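Local coordinates for capsular polysaccharide export system protein KpsC (Thermosulfurimonas dismutans, PDB 6MGD) that probably transfers Kdo in a beta-2,7 linkage while building the conserved glycolipid anchor of Gram-negative bacterial capsules, at residues P86-A91 against L296-V301; E121-V126 against L289-L294; V301-G306 against I315-N320. All coordinates share one frame; numbering follows the deposited sequence.

Contact 1: P86-A91 against L296-V301; sequences PISLVA and LYPMYV
Tyr297 meets Val90 first: Val90 CG1 lies 3.4 Å from Tyr297 CE2, the two side chains crossing obliquely. The phenol reaches Val90 because CG is turned away from the backbone N (chi1 -176°), and its hydroxyl bonds to Asp92. Pro298 follows, setting CB 3.9 Å from Val90 CG2 and also against the Ser88 hydroxyl. At Met299 the antiparallel pairing is hydrogen-bonded in both directions. Met299 N reaches Leu89 O at 2.6 Å, while Leu89 N returns to Met299 O at 3.1 Å, the donor standing 42° out of the carbonyl plane. The bent thioether end carries Met299 CE to Leu89 CD2 (3.7 Å) and to the methyl of Ala91. Tyr300 pairs with Ser88 on the face shared with Val90; a water lies 2.6 Å from Ser88 OG and donates to Tyr300 OH, which also makes a hydrogen bond, doubtfully short as modelled, to Leu294 O. Val301 N closes the pairing at Ile87 O (3.0 Å). The strand thus adds itself to the outer flank of 88-92, whose other flank bonds to Gly72 and Glu70. Backbone bonds fix this edge; the Met299 face is apolar, whereas that of Ser88 adds a bridging water to its apolar contacts.

Contact 2: E121-V126 against L289-L294; sequences ERAQRV and LVAGAL
No ring takes part in the meeting of Ala123 with Val290 and Ala291; the flat groups are peptides, each met by a methyl. The methyl of Ala123 stands above the plane of the peptide joining Val290 to Ala291, over its nitrogen end, with Ala123 CB 3.8 Å from Ala291 N. In return, the carbonyl oxygen of Ala123 is met by Val290 CG1 at 3.9 Å. The same methyl of Ala123 also touches Ala291 CB at 3.9 Å. With two alanines at the crossing, the axes of the helix segments come within 8.6 Å of each other, at an angle of 87°. Further along, the branched side chains take over. In Val290 a chi1 of 166° places CG1 anti to the backbone N and turns it into the crossing, where it meets CB and O of Ala123 and, more loosely, Val126. Val126 CG1 then packs against Leu294 CD1 at 4.0 Å, the two side chains meeting aslant. The touching residues are all buried, and the contacts between them are apolar. Ala293 N and Leu294 N keep their bonds to Leu289 O and Val290 O, although the helix widens into a pi-type turn at 291-294. Helix 286-296 has Phe248 and Leu251 of helix 246-253 against Leu289, while Ile119, Ile127 and Leu130 of helix 117-132 extend the packing along its partner. Arg122 NE makes a salt bridge to Glu312 OE1, tying helix 117-132 to helix 311-322, and after helix 286-296 ends the chain passes through Tyr297 into the edge strand 298-300.

Contact 3: V301-G306 against I315-N320; sequences VSLIDG and IFELVN
Ser302 OG is gripped from two sides: it donates to Glu317 OE2 at 2.5 Å and accepts from Ile304 N at 3.1 Å, the latter bond making an ST turn. This turn opens the loop between strand 298-300 and helix 311-322, and Glu317 reaches from the helix to hold it. The carboxylate is used at both oxygens. While OE2 takes the serine hydroxyl on its syn side, 28° out of the carboxylate plane, OE1 offers its syn lone pair to Leu303 N at 2.7 Å. Two donors from consecutive residues therefore fix the rotation of the acid, at the end of a chain that is extended beyond CG (chi2 178°). Such a double grip would favour the ionised form, although Asp305 OD2, 5.3 Å from Glu317 OE2, may oppose it slightly. The Leu303 side chain lies aslant to that of Glu317, with Leu303 CB 3.5 Å from Glu317 OE1, and so gives the acid an apolar flank. The loop is thereby latched onto the helix it precedes. Beside the polar grip, Leu303 CD1 meets Leu318 CD1 at 4.0 Å, the two side chains crossing at about a right angle.

Overall arrangement
Strand 88-92 and helix 117-132 supply the early partners; the late ones come from the last part of the chain. Contact 2 closes a long loop holding the parallel sheet, and contact 1 closes a still longer one around it, so the two are nested. Contact 3 follows in series, sharing Val301 with contact 1 and closing only a short loop. After the parallel sheet the chain returns through helix 286-296 to the edge of the mixed sheet, then ends in helix 311-322, as expected for a GT-B fold whose C-terminal part crosses back to the N-terminal domain. Ile87 packs on Leu303 and Leu318, and Val126 on Ile315, joining the three contacts.

Contact 1: P86-A91 against L296-V301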
ATOM      1  N   PRO A  86      -9.106 -11.874  -3.224  1.00 75.49           N
ATOM      2  CA  PRO A  86      -7.704 -11.545  -2.956  1.00 70.67           C
ATOM      3  C   PRO A  86      -6.836 -12.788  -2.812  1.00 67.23           C
ATOM      4  O   PRO A  86      -7.211 -13.762  -2.157  1.00 66.92           O
ATOM      5  CB  PRO A  86      -7.766 -10.751  -1.645  1.00 68.51           C
ATOM      6  CG  PRO A  86      -9.174 -10.247  -1.567  1.00 72.20           C
ATOM      7  CD  PRO A  86     -10.013 -11.312  -2.205  1.00 75.72           C
ATOM      8  N   ILE A  87      -5.666 -12.742  -3.446  1.00 64.51           N
ATOM      9  CA  ILE A  87      -4.647 -13.755  -3.209  1.00 62.43           C
ATOM     10  C   ILE A  87      -3.720 -13.352  -2.068  1.00 59.03           C
ATOM     11  O   ILE A  87      -3.069 -14.220  -1.470  1.00 57.35           O
ATOM     12  CB  ILE A  87      -3.840 -14.033  -4.492  1.00 63.21           C
ATOM     13  CG1 ILE A  87      -3.120 -15.378  -4.397  1.00 62.20           C
ATOM     14  CG2 ILE A  87      -2.843 -12.913  -4.756  1.00 61.72           C
ATOM     15  CD1 ILE A  87      -2.481 -15.824  -5.692  1.00 63.67           C
ATOM     16  N   SER A  88      -3.660 -12.065  -1.736  1.00 58.28           N
ATOM     17  CA  SER A  88      -2.805 -11.559  -0.675  1.00 55.56           C
ATOM     18  C   SER A  88      -3.638 -10.771   0.324  1.00 55.78           C
ATOM     19  O   SER A  88      -4.570 -10.056  -0.056  1.00 57.73           O
ATOM     20  CB  SER A  88      -1.690 -10.670  -1.238  1.00 54.52           C
ATOM     21  OG  SER A  88      -0.756 -10.327  -0.229  1.00 52.13           O
ATOM     22  N   LEU A  89      -3.298 -10.911   1.602  1.00 54.10           N
ATOM     23  CA  LEU A  89      -3.946 -10.165   2.670  1.00 54.37           C
ATOM     24  C   LEU A  89      -2.881  -9.647   3.623  1.00 52.26           C
ATOM     25  O   LEU A  89      -1.878 -10.323   3.872  1.00 50.71           O
ATOM     26  CB  LEU A  89      -4.959 -11.029   3.432  1.00 61.98           C
ATOM     27  CG  LEU A  89      -5.794 -10.311   4.494  1.00 61.24           C
ATOM     28  CD1 LEU A  89      -6.717  -9.291   3.845  1.00 61.67           C
ATOM     29  CD2 LEU A  89      -6.583 -11.306   5.327  1.00 61.14           C
ATOM     30  N   VAL A  90      -3.101  -8.444   4.148  1.00 52.51           N
ATOM     31  CA  VAL A  90      -2.204  -7.815   5.110  1.00 51.91           C
ATOM     32  C   VAL A  90      -2.856  -7.874   6.486  1.00 53.02           C
ATOM     33  O   VAL A  90      -3.998  -7.431   6.657  1.00 53.55           O
ATOM     34  CB  VAL A  90      -1.887  -6.362   4.712  1.00 51.48           C
ATOM     35  CG1 VAL A  90      -1.431  -5.567   5.921  1.00 50.68           C
ATOM     36  CG2 VAL A  90      -0.830  -6.331   3.611  1.00 50.26           C
ATOM     37  N   ALA A  91      -2.134  -8.424   7.460  1.00 50.83           N
ATOM     38  CA  ALA A  91      -2.613  -8.534   8.838  1.00 51.76           C
ATOM     39  C   ALA A  91      -1.556  -7.917   9.745  1.00 51.01           C
ATOM     40  O   ALA A  91      -0.529  -8.540  10.028  1.00 49.89           O
ATOM     41  CB  ALA A  91      -2.892  -9.984   9.219  1.00 52.04           C
ATOM     42  N   LEU A 296       7.550 -10.866   3.535  1.00 50.47           N
ATOM     43  CA  LEU A 296       7.279 -11.166   4.938  1.00 53.18           C
ATOM     44  C   LEU A 296       5.988 -10.543   5.453  1.00 51.16           C
ATOM     45  O   LEU A 296       5.259 -11.187   6.213  1.00 51.36           O
ATOM     46  CB  LEU A 296       8.446 -10.692   5.812  1.00 55.46           C
ATOM     47  CG  LEU A 296       9.779 -11.423   5.658  1.00 57.54           C
ATOM     48  CD1 LEU A 296      10.881 -10.674   6.386  1.00 58.37           C
ATOM     49  CD2 LEU A 296       9.664 -12.843   6.181  1.00 60.10           C
ATOM     50  N   TYR A 297       5.689  -9.304   5.052  1.00 53.33           N
ATOM     51  CA  TYR A 297       4.564  -8.584   5.650  1.00 50.32           C
ATOM     52  C   TYR A 297       3.211  -9.186   5.287  1.00 48.05           C
ATOM     53  O   TYR A 297       2.419  -9.462   6.205  1.00 49.40           O
ATOM     54  CB  TYR A 297       4.652  -7.101   5.275  1.00 49.13           C
ATOM     55  CG  TYR A 297       3.609  -6.209   5.904  1.00 49.25           C
ATOM     56  CD1 TYR A 297       3.468  -6.136   7.287  1.00 51.26           C
ATOM     57  CD2 TYR A 297       2.792  -5.407   5.117  1.00 48.41           C
ATOM     58  CE1 TYR A 297       2.523  -5.304   7.866  1.00 50.58           C
ATOM     59  CE2 TYR A 297       1.849  -4.570   5.685  1.00 49.05           C
ATOM     60  CZ  TYR A 297       1.717  -4.524   7.060  1.00 49.92           C
ATOM     61  OH  TYR A 297       0.776  -3.695   7.627  1.00 49.80           O
ATOM     62  N   PRO A 298       2.869  -9.410   4.018  1.00 47.67           N
ATOM     63  CA  PRO A 298       1.523  -9.889   3.699  1.00 46.51           C
ATOM     64  C   PRO A 298       1.440 -11.409   3.652  1.00 47.05           C
ATOM     65  O   PRO A 298       2.426 -12.114   3.426  1.00 47.25           O
ATOM     66  CB  PRO A 298       1.260  -9.290   2.306  1.00 44.14           C
ATOM     67  CG  PRO A 298       2.613  -8.781   1.808  1.00 42.46           C
ATOM     68  CD  PRO A 298       3.652  -9.233   2.785  1.00 44.13           C
ATOM     69  N   MET A 299       0.228 -11.902   3.881  1.00 46.33           N
ATOM     70  CA  MET A 299      -0.073 -13.314   3.708  1.00 49.04           C
ATOM     71  C   MET A 299      -0.435 -13.596   2.253  1.00 47.00           C
ATOM     72  O   MET A 299      -0.821 -12.701   1.498  1.00 44.76           O
ATOM     73  CB  MET A 299      -1.220 -13.742   4.627  1.00 51.33           C
ATOM     74  CG  MET A 299      -0.903 -13.641   6.108  1.00 53.57           C
ATOM     75  SD  MET A 299      -2.313 -14.029   7.169  1.00 56.59           S
ATOM     76  CE  MET A 299      -3.446 -12.718   6.717  1.00 54.73           C
ATOM     77  N   TYR A 300      -0.292 -14.860   1.861  1.00 52.29           N
ATOM     78  CA  TYR A 300      -0.655 -15.301   0.520  1.00 49.43           C
ATOM     79  C   TYR A 300      -1.336 -16.657   0.614  1.00 51.41           C
ATOM     80  O   TYR A 300      -0.780 -17.591   1.198  1.00 53.37           O
ATOM     81  CB  TYR A 300       0.570 -15.390  -0.399  1.00 47.63           C
ATOM     82  CG  TYR A 300       1.299 -14.080  -0.617  1.00 46.24           C
ATOM     83  CD1 TYR A 300       2.397 -13.735   0.162  1.00 46.48           C
ATOM     84  CD2 TYR A 300       0.896 -13.194  -1.609  1.00 45.21           C
ATOM     85  CE1 TYR A 300       3.070 -12.542  -0.035  1.00 44.61           C
ATOM     86  CE2 TYR A 300       1.564 -11.997  -1.816  1.00 44.28           C
ATOM     87  CZ  TYR A 300       2.650 -11.676  -1.025  1.00 44.00           C
ATOM     88  OH  TYR A 300       3.316 -10.485  -1.223  1.00 42.13           O
ATOM     89  N   VAL A 301      -2.534 -16.759   0.045  1.00 49.70           N
ATOM     90  CA  VAL A 301      -3.293 -18.005   0.008  1.00 52.20           C
ATOM     91  C   VAL A 301      -3.632 -18.318  -1.441  1.00 51.75           C
ATOM     92  O   VAL A 301      -4.117 -17.448  -2.172  1.00 51.36           O
ATOM     93  CB  VAL A 301      -4.575 -17.924   0.861  1.00 52.86           C
ATOM     94  CG1 VAL A 301      -5.503 -19.091   0.546  1.00 54.17           C
ATOM     95  CG2 VAL A 301      -4.223 -17.911   2.340  1.00 52.73           C
TER
HETATM   96  O   HOH W   1       0.847  -8.757  -1.442  1.00 41.70           O

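Contact 2: E121-V126 against L289-L294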
ATOM      1  N   GLU A 121      17.733 -13.181  -2.223  1.00 69.96           N
ATOM      2  CA  GLU A 121      17.640 -13.784  -3.549  1.00 71.08           C
ATOM      3  C   GLU A 121      16.206 -13.747  -4.063  1.00 63.28           C
ATOM      4  O   GLU A 121      15.953 -13.326  -5.198  1.00 62.58           O
ATOM      5  CB  GLU A 121      18.154 -15.225  -3.519  1.00 78.39           C
ATOM      6  CG  GLU A 121      19.508 -15.415  -2.857  1.00 85.91           C
ATOM      7  CD  GLU A 121      20.612 -14.619  -3.523  1.00 89.68           C
ATOM      8  OE1 GLU A 121      21.560 -14.215  -2.817  1.00 93.22           O
ATOM      9  OE2 GLU A 121      20.535 -14.397  -4.751  1.00 89.29           O
ATOM     10  N   ARG A 122      15.254 -14.188  -3.236  1.00 63.53           N
ATOM     11  CA  ARG A 122      13.853 -14.179  -3.643  1.00 58.98           C
ATOM     12  C   ARG A 122      13.388 -12.769  -3.982  1.00 55.88           C
ATOM     13  O   ARG A 122      12.671 -12.566  -4.968  1.00 53.25           O
ATOM     14  CB  ARG A 122      12.982 -14.770  -2.537  1.00 58.54           C
ATOM     15  CG  ARG A 122      13.300 -16.205  -2.171  1.00 62.98           C
ATOM     16  CD  ARG A 122      12.522 -16.594  -0.932  1.00 62.62           C
ATOM     17  NE  ARG A 122      11.147 -16.104  -1.001  1.00 58.98           N
ATOM     18  CZ  ARG A 122      10.346 -15.973   0.051  1.00 58.00           C
ATOM     19  NH1 ARG A 122      10.784 -16.290   1.262  1.00 61.28           N
ATOM     20  NH2 ARG A 122       9.110 -15.520  -0.106  1.00 53.86           N
ATOM     21  N   ALA A 123      13.786 -11.783  -3.172  1.00 58.36           N
ATOM     22  CA  ALA A 123      13.404 -10.401  -3.444  1.00 55.80           C
ATOM     23  C   ALA A 123      13.900  -9.953  -4.811  1.00 55.53           C
ATOM     24  O   ALA A 123      13.184  -9.260  -5.543  1.00 51.29           O
ATOM     25  CB  ALA A 123      13.942  -9.481  -2.349  1.00 58.10           C
ATOM     26  N   GLN A 124      15.122 -10.344  -5.179  1.00 55.99           N
ATOM     27  CA  GLN A 124      15.627 -10.001  -6.503  1.00 58.39           C
ATOM     28  C   GLN A 124      14.877 -10.750  -7.597  1.00 56.49           C
ATOM     29  O   GLN A 124      14.665 -10.205  -8.686  1.00 55.43           O
ATOM     30  CB  GLN A 124      17.126 -10.286  -6.588  1.00 65.06           C
ATOM     31  CG  GLN A 124      17.767  -9.766  -7.862  1.00 70.13           C
ATOM     32  CD  GLN A 124      17.451  -8.301  -8.110  1.00 69.48           C
ATOM     33  OE1 GLN A 124      17.572  -7.465  -7.214  1.00 69.20           O
ATOM     34  NE2 GLN A 124      17.035  -7.985  -9.331  1.00 70.27           N
ATOM     35  N   ARG A 125      14.463 -11.992  -7.326  1.00 56.09           N
ATOM     36  CA  ARG A 125      13.658 -12.731  -8.291  1.00 55.85           C
ATOM     37  C   ARG A 125      12.276 -12.104  -8.451  1.00 50.13           C
ATOM     38  O   ARG A 125      11.742 -12.041  -9.565  1.00 49.51           O
ATOM     39  CB  ARG A 125      13.538 -14.195  -7.864  1.00 58.49           C
ATOM     40  CG  ARG A 125      14.870 -14.930  -7.730  1.00 64.16           C
ATOM     41  CD  ARG A 125      15.258 -15.664  -9.005  1.00 68.75           C
ATOM     42  NE  ARG A 125      15.417 -14.763 -10.144  1.00 70.63           N
ATOM     43  CZ  ARG A 125      16.545 -14.127 -10.443  1.00 75.39           C
ATOM     44  NH1 ARG A 125      16.597 -13.329 -11.501  1.00 77.24           N
ATOM     45  NH2 ARG A 125      17.621 -14.286  -9.686  1.00 78.49           N
ATOM     46  N   VAL A 126      11.684 -11.635  -7.349  1.00 54.60           N
ATOM     47  CA  VAL A 126      10.359 -11.024  -7.419  1.00 50.41           C
ATOM     48  C   VAL A 126      10.415  -9.708  -8.184  1.00 51.26           C
ATOM     49  O   VAL A 126       9.499  -9.377  -8.946  1.00 50.36           O
ATOM     50  CB  VAL A 126       9.782 -10.838  -6.002  1.00 48.62           C
ATOM     51  CG1 VAL A 126       8.491 -10.033  -6.047  1.00 45.31           C
ATOM     52  CG2 VAL A 126       9.541 -12.190  -5.349  1.00 49.69           C
ATOM     53  N   LEU A 289      13.499  -3.503   0.864  1.00 55.46           N
ATOM     54  CA  LEU A 289      12.113  -3.045   0.826  1.00 52.73           C
ATOM     55  C   LEU A 289      11.189  -4.148   0.324  1.00 52.84           C
ATOM     56  O   LEU A 289      10.154  -4.436   0.935  1.00 56.36           O
ATOM     57  CB  LEU A 289      12.001  -1.804  -0.063  1.00 50.59           C
ATOM     58  CG  LEU A 289      10.990  -0.700   0.275  1.00 48.14           C
ATOM     59  CD1 LEU A 289      10.517   0.001  -0.997  1.00 45.89           C
ATOM     60  CD2 LEU A 289       9.805  -1.207   1.088  1.00 46.09           C
ATOM     61  N   VAL A 290      11.556  -4.782  -0.792  1.00 53.10           N
ATOM     62  CA  VAL A 290      10.710  -5.814  -1.384  1.00 50.73           C
ATOM     63  C   VAL A 290      10.610  -7.024  -0.462  1.00 49.66           C
ATOM     64  O   VAL A 290       9.515  -7.555  -0.233  1.00 47.84           O
ATOM     65  CB  VAL A 290      11.242  -6.195  -2.778  1.00 52.99           C
ATOM     66  CG1 VAL A 290      10.594  -7.484  -3.271  1.00 52.66           C
ATOM     67  CG2 VAL A 290      10.992  -5.056  -3.758  1.00 52.44           C
ATOM     68  N   ALA A 291      11.742  -7.473   0.088  1.00 50.40           N
ATOM     69  CA  ALA A 291      11.721  -8.619   0.993  1.00 50.28           C
ATOM     70  C   ALA A 291      10.828  -8.366   2.200  1.00 49.88           C
ATOM     71  O   ALA A 291      10.201  -9.299   2.713  1.00 50.04           O
ATOM     72  CB  ALA A 291      13.139  -8.960   1.447  1.00 52.05           C
ATOM     73  N   GLY A 292      10.753  -7.120   2.663  1.00 51.19           N
ATOM     74  CA  GLY A 292       9.917  -6.790   3.800  1.00 50.38           C
ATOM     75  C   GLY A 292       8.467  -6.552   3.431  1.00 49.00           C
ATOM     76  O   GLY A 292       7.562  -7.119   4.050  1.00 48.51           O
ATOM     77  N   ALA A 293       8.234  -5.726   2.410  1.00 48.61           N
ATOM     78  CA  ALA A 293       6.873  -5.329   2.064  1.00 48.60           C
ATOM     79  C   ALA A 293       6.116  -6.437   1.338  1.00 50.13           C
ATOM     80  O   ALA A 293       4.910  -6.603   1.549  1.00 51.97           O
ATOM     81  CB  ALA A 293       6.897  -4.062   1.210  1.00 48.17           C
ATOM     82  N   LEU A 294       6.798  -7.198   0.480  1.00 48.81           N
ATOM     83  CA  LEU A 294       6.138  -8.189  -0.362  1.00 47.83           C
ATOM     84  C   LEU A 294       6.265  -9.618   0.147  1.00 46.92           C
ATOM     85  O   LEU A 294       5.333 -10.408  -0.033  1.00 43.15           O
ATOM     86  CB  LEU A 294       6.691  -8.127  -1.790  1.00 48.94           C
ATOM     87  CG  LEU A 294       6.224  -6.946  -2.639  1.00 48.95           C
ATOM     88  CD1 LEU A 294       6.816  -7.015  -4.035  1.00 49.38           C
ATOM     89  CD2 LEU A 294       4.708  -6.919  -2.698  1.00 47.59           C
TER

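Contact 3: V301-G306 against I315-N320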
ATOM      1  N   VAL A 301      -2.534 -16.759   0.045  1.00 49.70           N
ATOM      2  CA  VAL A 301      -3.293 -18.005   0.008  1.00 52.20           C
ATOM      3  C   VAL A 301      -3.632 -18.318  -1.441  1.00 51.75           C
ATOM      4  O   VAL A 301      -4.117 -17.448  -2.172  1.00 51.36           O
ATOM      5  CB  VAL A 301      -4.575 -17.924   0.861  1.00 52.86           C
ATOM      6  CG1 VAL A 301      -5.503 -19.091   0.546  1.00 54.17           C
ATOM      7  CG2 VAL A 301      -4.223 -17.911   2.340  1.00 52.73           C
ATOM      8  N   SER A 302      -3.375 -19.558  -1.852  1.00 54.97           N
ATOM      9  CA  SER A 302      -3.616 -19.968  -3.229  1.00 54.73           C
ATOM     10  C   SER A 302      -5.092 -19.856  -3.589  1.00 54.58           C
ATOM     11  O   SER A 302      -5.970 -20.221  -2.803  1.00 56.17           O
ATOM     12  CB  SER A 302      -3.139 -21.405  -3.439  1.00 57.23           C
ATOM     13  OG  SER A 302      -3.561 -21.899  -4.698  1.00 59.28           O
ATOM     14  N   LEU A 303      -5.363 -19.353  -4.795  1.00 56.71           N
ATOM     15  CA  LEU A 303      -6.738 -19.273  -5.274  1.00 57.63           C
ATOM     16  C   LEU A 303      -7.292 -20.632  -5.677  1.00 61.37           C
ATOM     17  O   LEU A 303      -8.515 -20.794  -5.737  1.00 62.41           O
ATOM     18  CB  LEU A 303      -6.829 -18.317  -6.465  1.00 56.39           C
ATOM     19  CG  LEU A 303      -6.368 -16.873  -6.275  1.00 52.92           C
ATOM     20  CD1 LEU A 303      -6.409 -16.132  -7.603  1.00 52.70           C
ATOM     21  CD2 LEU A 303      -7.222 -16.160  -5.238  1.00 51.28           C
ATOM     22  N   ILE A 304      -6.428 -21.611  -5.946  1.00 56.28           N
ATOM     23  CA  ILE A 304      -6.864 -22.890  -6.494  1.00 59.97           C
ATOM     24  C   ILE A 304      -7.219 -23.863  -5.376  1.00 61.92           C
ATOM     25  O   ILE A 304      -8.332 -24.400  -5.340  1.00 63.33           O
ATOM     26  CB  ILE A 304      -5.789 -23.487  -7.422  1.00 61.88           C
ATOM     27  CG1 ILE A 304      -5.589 -22.596  -8.650  1.00 59.62           C
ATOM     28  CG2 ILE A 304      -6.172 -24.903  -7.841  1.00 66.63           C
ATOM     29  CD1 ILE A 304      -4.694 -23.209  -9.706  1.00 61.53           C
ATOM     30  N   ASP A 305      -6.276 -24.108  -4.462  1.00 62.46           N
ATOM     31  CA  ASP A 305      -6.489 -25.076  -3.395  1.00 65.27           C
ATOM     32  C   ASP A 305      -6.708 -24.455  -2.023  1.00 62.63           C
ATOM     33  O   ASP A 305      -7.187 -25.150  -1.123  1.00 64.80           O
ATOM     34  CB  ASP A 305      -5.308 -26.058  -3.312  1.00 67.52           C
ATOM     35  CG  ASP A 305      -3.961 -25.360  -3.336  1.00 65.54           C
ATOM     36  OD1 ASP A 305      -3.679 -24.558  -2.420  1.00 63.05           O
ATOM     37  OD2 ASP A 305      -3.177 -25.624  -4.273  1.00 66.20           O
ATOM     38  N   GLY A 306      -6.375 -23.181  -1.839  1.00 62.03           N
ATOM     39  CA  GLY A 306      -6.603 -22.520  -0.570  1.00 60.04           C
ATOM     40  C   GLY A 306      -5.504 -22.670   0.456  1.00 61.42           C
ATOM     41  O   GLY A 306      -5.738 -22.383   1.636  1.00 61.06           O
ATOM     42  N   ILE A 315       2.478 -14.886  -7.566  1.00 51.02           N
ATOM     43  CA  ILE A 315       2.674 -14.268  -8.873  1.00 53.00           C
ATOM     44  C   ILE A 315       2.482 -15.297  -9.978  1.00 55.98           C
ATOM     45  O   ILE A 315       1.845 -15.016 -10.999  1.00 55.92           O
ATOM     46  CB  ILE A 315       4.058 -13.600  -8.945  1.00 54.39           C
ATOM     47  CG1 ILE A 315       4.127 -12.420  -7.974  1.00 52.49           C
ATOM     48  CG2 ILE A 315       4.367 -13.157 -10.370  1.00 56.25           C
ATOM     49  CD1 ILE A 315       5.456 -11.701  -7.977  1.00 53.25           C
ATOM     50  N   PHE A 316       3.015 -16.509  -9.787  1.00 53.27           N
ATOM     51  CA  PHE A 316       2.840 -17.566 -10.778  1.00 57.51           C
ATOM     52  C   PHE A 316       1.365 -17.882 -10.996  1.00 57.13           C
ATOM     53  O   PHE A 316       0.941 -18.152 -12.127  1.00 58.02           O
ATOM     54  CB  PHE A 316       3.592 -18.826 -10.348  1.00 60.89           C
ATOM     55  CG  PHE A 316       5.085 -18.665 -10.321  1.00 61.94           C
ATOM     56  CD1 PHE A 316       5.720 -17.796 -11.193  1.00 61.06           C
ATOM     57  CD2 PHE A 316       5.855 -19.388  -9.423  1.00 62.88           C
ATOM     58  CE1 PHE A 316       7.095 -17.649 -11.169  1.00 61.11           C
ATOM     59  CE2 PHE A 316       7.230 -19.246  -9.395  1.00 62.74           C
ATOM     60  CZ  PHE A 316       7.851 -18.375 -10.269  1.00 61.96           C
ATOM     61  N   GLU A 317       0.567 -17.852  -9.926  1.00 57.18           N
ATOM     62  CA  GLU A 317      -0.858 -18.134 -10.065  1.00 57.61           C
ATOM     63  C   GLU A 317      -1.569 -17.024 -10.829  1.00 57.12           C
ATOM     64  O   GLU A 317      -2.407 -17.298 -11.694  1.00 60.39           O
ATOM     65  CB  GLU A 317      -1.493 -18.338  -8.691  1.00 56.00           C
ATOM     66  CG  GLU A 317      -1.875 -19.778  -8.412  1.00 58.54           C
ATOM     67  CD  GLU A 317      -2.455 -19.978  -7.027  1.00 56.91           C
ATOM     68  OE1 GLU A 317      -3.432 -19.282  -6.675  1.00 54.97           O
ATOM     69  OE2 GLU A 317      -1.925 -20.833  -6.289  1.00 57.57           O
ATOM     70  N   LEU A 318      -1.249 -15.766 -10.520  1.00 57.94           N
ATOM     71  CA  LEU A 318      -1.847 -14.649 -11.246  1.00 57.43           C
ATOM     72  C   LEU A 318      -1.352 -14.607 -12.683  1.00 58.99           C
ATOM     73  O   LEU A 318      -2.103 -14.251 -13.599  1.00 59.28           O
ATOM     74  CB  LEU A 318      -1.531 -13.333 -10.532  1.00 55.50           C
ATOM     75  CG  LEU A 318      -2.586 -12.751  -9.592  1.00 53.25           C
ATOM     76  CD1 LEU A 318      -3.427 -13.841  -8.961  1.00 54.05           C
ATOM     77  CD2 LEU A 318      -1.912 -11.915  -8.520  1.00 51.25           C
ATOM     78  N   VAL A 319      -0.089 -14.968 -12.895  1.00 58.85           N
ATOM     79  CA  VAL A 319       0.469 -14.996 -14.239  1.00 60.50           C
ATOM     80  C   VAL A 319      -0.184 -16.099 -15.070  1.00 63.34           C
ATOM     81  O   VAL A 319      -0.536 -15.889 -16.237  1.00 64.91           O
ATOM     82  CB  VAL A 319       1.998 -15.152 -14.157  1.00 62.14           C
ATOM     83  CG1 VAL A 319       2.519 -15.679 -15.421  1.00 66.38           C
ATOM     84  CG2 VAL A 319       2.655 -13.816 -13.885  1.00 60.19           C
ATOM     85  N   ASN A 320      -0.373 -17.282 -14.485  1.00 59.89           N
ATOM     86  CA  ASN A 320      -1.069 -18.361 -15.176  1.00 63.05           C
ATOM     87  C   ASN A 320      -2.579 -18.160 -15.224  1.00 63.54           C
ATOM     88  O   ASN A 320      -3.273 -18.959 -15.866  1.00 66.08           O
ATOM     89  CB  ASN A 320      -0.747 -19.708 -14.522  1.00 63.20           C
ATOM     90  CG  ASN A 320       0.612 -20.242 -14.932  1.00 63.55           C
ATOM     91  OD1 ASN A 320       0.779 -20.762 -16.036  1.00 66.54           O
ATOM     92  ND2 ASN A 320       1.592 -20.115 -14.045  1.00 60.37           N
TER